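Local structure of protein-glutamine gamma-glutamyltransferase 2 (Pagrus major, 1G0D) at residues 31-40 / 130-141. The protein probably catalyses the calcium-dependent cross-linking of peptide-bound glutamine to lysine side chains or other primary amines, releasing ammonia. Residues are numbered along the deposited sequence; the frame is centred on the assembly and turned at random.
Sequences RLIVRRGQPF and FHMLFNPWCRDD
R36 sets CG between its own backbone N and carbonyl carbon (chi1 75°) and runs extended to NE, while D141 turns CG anti to the backbone N (chi1 -165°), and the two side chains meet at about a right angle. The salt bridge is side-on and bidentate: R36 NE lies 2.8 Å from D141 OD2 and R36 NH2 2.7 Å from D141 OD1, both bonds coming from above the carboxylate plane. N135 N reaches D141 OD2 from the opposite face, and F134 CD2 lies 3.5 Å over the centre of the R36 guanidinium. An alanine in place of R36 would probably leave the D141 carboxylate without its charged mate and the F134 rim without its neighbour. N135 ND2 bonds R36 O at 2.7 Å, tying together the turns after both strands. W137 CZ3 sits over the R35 guanidinium toward its rim, planes steeply inclined; R35 NE and NH2 bond H22 O and R23 O. Along the strands, V34 N donates to H131 O (2.9 Å); F40 and F130 pair edge-to-face, the edge of F40 toward F130's face. In the N-terminal beta-sandwich domain of transglutaminases, strand 33-35 adds a parallel edge to an otherwise antiparallel sheet, beside 121-133, with helix 184-193 against I33, H131 and L133, and helix 148-156 against R35 and W137.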
loop_
_atom_site.group_PDB
_atom_site.type_symbol
_atom_site.label_atom_id
_atom_site.label_comp_id
_atom_site.label_asym_id
_atom_site.label_seq_id
_atom_site.Cartn_x
_atom_site.Cartn_y
_atom_site.Cartn_z
ATOM N N ARG A 31 -2.938 0.035 -28.750
ATOM C CA ARG A 31 -3.763 1.226 -28.556
ATOM C C ARG A 31 -2.915 2.363 -28.016
ATOM O O ARG A 31 -2.027 2.140 -27.187
ATOM C CB ARG A 31 -4.946 0.965 -27.635
ATOM C CG ARG A 31 -4.639 0.159 -26.429
ATOM C CD ARG A 31 -5.906 0.079 -25.559
ATOM N NE ARG A 31 -5.643 -0.601 -24.289
ATOM C CZ ARG A 31 -6.398 -0.467 -23.214
ATOM N NH1 ARG A 31 -6.075 -1.120 -22.104
ATOM N NH2 ARG A 31 -7.481 0.309 -23.259
ATOM N N LEU A 32 -3.193 3.576 -28.496
ATOM C CA LEU A 32 -2.439 4.753 -28.100
ATOM C C LEU A 32 -2.683 5.170 -26.663
ATOM O O LEU A 32 -3.773 5.594 -26.319
ATOM C CB LEU A 32 -2.770 5.922 -29.037
ATOM C CG LEU A 32 -2.041 7.262 -28.857
ATOM C CD1 LEU A 32 -0.548 7.135 -29.129
ATOM C CD2 LEU A 32 -2.632 8.268 -29.814
ATOM N N ILE A 33 -1.663 5.012 -25.817
ATOM C CA ILE A 33 -1.716 5.412 -24.413
ATOM C C ILE A 33 -0.548 6.398 -24.229
ATOM O O ILE A 33 0.626 6.040 -24.261
ATOM C CB ILE A 33 -1.550 4.227 -23.497
ATOM C CG1 ILE A 33 -2.527 3.130 -23.908
ATOM C CG2 ILE A 33 -1.745 4.698 -22.081
ATOM C CD1 ILE A 33 -2.252 1.796 -23.303
ATOM N N VAL A 34 -0.914 7.642 -23.994
ATOM C CA VAL A 34 0.002 8.764 -23.923
ATOM C C VAL A 34 0.122 9.436 -22.534
ATOM O O VAL A 34 -0.754 9.254 -21.718
ATOM C CB VAL A 34 -0.552 9.702 -25.040
ATOM C CG1 VAL A 34 -0.813 11.124 -24.540
ATOM C CG2 VAL A 34 0.320 9.568 -26.276
ATOM N N ARG A 35 1.195 10.180 -22.245
ATOM C CA ARG A 35 1.324 10.906 -20.954
ATOM C C ARG A 35 1.262 12.425 -21.269
ATOM O O ARG A 35 1.666 12.836 -22.351
ATOM C CB ARG A 35 2.633 10.546 -20.247
ATOM C CG ARG A 35 2.776 9.049 -20.016
ATOM C CD ARG A 35 3.812 8.705 -18.966
ATOM N NE ARG A 35 3.853 7.266 -18.703
ATOM C CZ ARG A 35 3.372 6.648 -17.608
ATOM N NH1 ARG A 35 2.766 7.317 -16.632
ATOM N NH2 ARG A 35 3.531 5.337 -17.470
ATOM N N ARG A 36 0.752 13.251 -20.353
ATOM C CA ARG A 36 0.587 14.697 -20.594
ATOM C C ARG A 36 1.808 15.591 -20.626
ATOM O O ARG A 36 2.809 15.305 -20.004
ATOM C CB ARG A 36 -0.409 15.290 -19.590
ATOM C CG ARG A 36 0.126 15.468 -18.218
ATOM C CD ARG A 36 -1.006 15.556 -17.173
ATOM N NE ARG A 36 -0.509 16.042 -15.872
ATOM C CZ ARG A 36 -1.273 16.568 -14.912
ATOM N NH1 ARG A 36 -2.577 16.683 -15.081
ATOM N NH2 ARG A 36 -0.724 17.045 -13.802
ATOM N N GLY A 37 1.713 16.689 -21.359
ATOM C CA GLY A 37 2.821 17.618 -21.441
ATOM C C GLY A 37 3.900 17.190 -22.418
ATOM O O GLY A 37 4.885 17.904 -22.606
ATOM N N GLN A 38 3.705 16.025 -23.041
ATOM C CA GLN A 38 4.638 15.431 -24.006
ATOM C C GLN A 38 3.888 15.205 -25.335
ATOM O O GLN A 38 2.831 14.581 -25.372
ATOM C CB GLN A 38 5.144 14.105 -23.438
ATOM C CG GLN A 38 6.228 13.434 -24.235
ATOM C CD GLN A 38 6.672 12.117 -23.625
ATOM O OE1 GLN A 38 6.735 11.994 -22.406
ATOM N NE2 GLN A 38 6.976 11.120 -24.476
ATOM N N PRO A 39 4.454 15.666 -26.450
ATOM C CA PRO A 39 3.791 15.503 -27.739
ATOM C C PRO A 39 3.710 14.099 -28.276
ATOM O O PRO A 39 4.522 13.248 -27.927
ATOM C CB PRO A 39 4.609 16.389 -28.662
ATOM C CG PRO A 39 5.979 16.311 -28.085
ATOM C CD PRO A 39 5.756 16.325 -26.592
ATOM N N PHE A 40 2.716 13.856 -29.128
ATOM C CA PHE A 40 2.583 12.553 -29.754
ATOM C C PHE A 40 2.253 12.732 -31.250
ATOM O O PHE A 40 1.622 13.711 -31.621
ATOM C CB PHE A 40 1.576 11.642 -28.988
ATOM C CG PHE A 40 0.170 12.207 -28.791
ATOM C CD1 PHE A 40 -0.112 13.093 -27.759
ATOM C CD2 PHE A 40 -0.892 11.785 -29.604
ATOM C CE1 PHE A 40 -1.433 13.560 -27.543
ATOM C CE2 PHE A 40 -2.192 12.238 -29.397
ATOM C CZ PHE A 40 -2.455 13.130 -28.363
ATOM N N PHE A 130 -7.736 7.547 -27.298
ATOM C CA PHE A 130 -6.465 7.332 -26.638
ATOM C C PHE A 130 -6.636 7.664 -25.147
ATOM O O PHE A 130 -7.637 8.286 -24.749
ATOM C CB PHE A 130 -5.348 8.178 -27.315
ATOM C CG PHE A 130 -5.538 9.683 -27.215
ATOM C CD1 PHE A 130 -5.136 10.388 -26.065
ATOM C CD2 PHE A 130 -6.137 10.391 -28.251
ATOM C CE1 PHE A 130 -5.333 11.753 -25.952
ATOM C CE2 PHE A 130 -6.336 11.759 -28.136
ATOM C CZ PHE A 130 -5.935 12.439 -26.984
ATOM N N HIS A 131 -5.692 7.224 -24.325
ATOM C CA HIS A 131 -5.751 7.488 -22.903
ATOM C C HIS A 131 -4.634 8.415 -22.487
ATOM O O HIS A 131 -3.549 8.374 -23.040
ATOM C CB HIS A 131 -5.625 6.195 -22.143
ATOM C CG HIS A 131 -6.863 5.366 -22.160
ATOM N ND1 HIS A 131 -7.090 4.391 -23.105
ATOM C CD2 HIS A 131 -7.919 5.329 -21.318
ATOM C CE1 HIS A 131 -8.233 3.787 -22.843
ATOM N NE2 HIS A 131 -8.757 4.338 -21.763
ATOM N N MET A 132 -4.899 9.245 -21.499
ATOM C CA MET A 132 -3.904 10.188 -21.030
ATOM C C MET A 132 -3.634 10.002 -19.534
ATOM O O MET A 132 -4.562 10.014 -18.725
ATOM C CB MET A 132 -4.394 11.603 -21.296
ATOM C CG MET A 132 -3.477 12.665 -20.750
ATOM S SD MET A 132 -2.209 13.128 -21.946
ATOM C CE MET A 132 -3.174 14.016 -23.154
ATOM N N LEU A 133 -2.361 9.839 -19.185
ATOM C CA LEU A 133 -1.900 9.640 -17.807
ATOM C C LEU A 133 -1.054 10.839 -17.297
ATOM O O LEU A 133 -0.754 11.764 -18.036
ATOM C CB LEU A 133 -1.032 8.375 -17.737
ATOM C CG LEU A 133 -1.570 6.957 -17.965
ATOM C CD1 LEU A 133 -3.048 6.926 -18.249
ATOM C CD2 LEU A 133 -0.801 6.376 -19.065
ATOM N N PHE A 134 -0.667 10.798 -16.027
ATOM C CA PHE A 134 0.143 11.845 -15.420
ATOM C C PHE A 134 1.567 11.663 -15.978
ATOM O O PHE A 134 1.954 10.560 -16.342
ATOM C CB PHE A 134 0.131 11.672 -13.889
ATOM C CG PHE A 134 -1.113 12.208 -13.228
ATOM C CD1 PHE A 134 -2.096 11.345 -12.746
ATOM C CD2 PHE A 134 -1.332 13.574 -13.133
ATOM C CE1 PHE A 134 -3.284 11.845 -12.194
ATOM C CE2 PHE A 134 -2.520 14.085 -12.581
ATOM C CZ PHE A 134 -3.491 13.227 -12.117
ATOM N N ASN A 135 2.356 12.734 -16.025
ATOM C CA ASN A 135 3.709 12.676 -16.571
ATOM C C ASN A 135 4.764 13.206 -15.620
ATOM O O ASN A 135 5.119 14.381 -15.693
ATOM C CB ASN A 135 3.773 13.514 -17.835
ATOM C CG ASN A 135 4.850 13.062 -18.756
ATOM O OD1 ASN A 135 5.710 12.278 -18.365
ATOM N ND2 ASN A 135 4.827 13.536 -19.994
ATOM N N PRO A 136 5.273 12.361 -14.701
ATOM C CA PRO A 136 6.301 12.822 -13.764
ATOM C C PRO A 136 7.664 13.046 -14.400
ATOM O O PRO A 136 8.594 13.440 -13.710
ATOM C CB PRO A 136 6.357 11.727 -12.692
ATOM C CG PRO A 136 5.680 10.572 -13.246
ATOM C CD PRO A 136 4.869 10.975 -14.449
ATOM N N TRP A 137 7.800 12.775 -15.697
ATOM C CA TRP A 137 9.067 13.009 -16.367
ATOM C C TRP A 137 9.056 14.349 -17.080
ATOM O O TRP A 137 10.090 14.792 -17.560
ATOM C CB TRP A 137 9.328 11.960 -17.405
ATOM C CG TRP A 137 9.607 10.656 -16.856
ATOM C CD1 TRP A 137 10.811 10.185 -16.454
ATOM C CD2 TRP A 137 8.661 9.608 -16.642
ATOM N NE1 TRP A 137 10.683 8.886 -15.990
ATOM C CE2 TRP A 137 9.375 8.509 -16.091
ATOM C CE3 TRP A 137 7.275 9.487 -16.859
ATOM C CZ2 TRP A 137 8.741 7.294 -15.748
ATOM C CZ3 TRP A 137 6.645 8.270 -16.508
ATOM C CH2 TRP A 137 7.387 7.199 -15.958
ATOM N N CYS A 138 7.881 14.970 -17.186
ATOM C CA CYS A 138 7.734 16.262 -17.839
ATOM C C CYS A 138 7.871 17.369 -16.806
ATOM O O CYS A 138 7.066 17.478 -15.897
ATOM C CB CYS A 138 6.375 16.347 -18.482
ATOM S SG CYS A 138 5.952 18.016 -18.884
ATOM N N ARG A 139 8.870 18.224 -16.966
ATOM C CA ARG A 139 9.141 19.254 -15.972
ATOM C C ARG A 139 8.091 20.224 -15.618
ATOM O O ARG A 139 8.208 20.851 -14.584
ATOM C CB ARG A 139 10.377 20.031 -16.332
ATOM C CG ARG A 139 10.496 20.229 -17.778
ATOM C CD ARG A 139 11.300 21.434 -18.020
ATOM N NE ARG A 139 10.769 22.569 -17.300
ATOM C CZ ARG A 139 11.425 23.177 -16.315
ATOM N NH1 ARG A 139 12.640 22.735 -15.942
ATOM N NH2 ARG A 139 10.876 24.246 -15.732
ATOM N N ASP A 140 7.068 20.374 -16.438
ATOM C CA ASP A 140 6.022 21.305 -16.080
ATOM C C ASP A 140 4.845 20.627 -15.400
ATOM O O ASP A 140 3.906 21.294 -14.957
ATOM C CB ASP A 140 5.526 22.000 -17.304
ATOM C CG ASP A 140 6.550 22.890 -17.882
ATOM O OD1 ASP A 140 6.436 23.158 -19.085
ATOM O OD2 ASP A 140 7.467 23.313 -17.147
ATOM N N ASP A 141 4.879 19.301 -15.323
ATOM C CA ASP A 141 3.792 18.560 -14.695
ATOM C C ASP A 141 3.926 18.677 -13.178
ATOM O O ASP A 141 5.046 18.634 -12.637
ATOM C CB ASP A 141 3.854 17.089 -15.127
ATOM C CG ASP A 141 2.573 16.328 -14.815
ATOM O OD1 ASP A 141 1.947 16.592 -13.763
ATOM O OD2 ASP A 141 2.189 15.456 -15.622
HETATM O O HOH W 1 -6.013 3.512 -25.759
HETATM O O HOH W 2 6.933 10.470 -20.227
#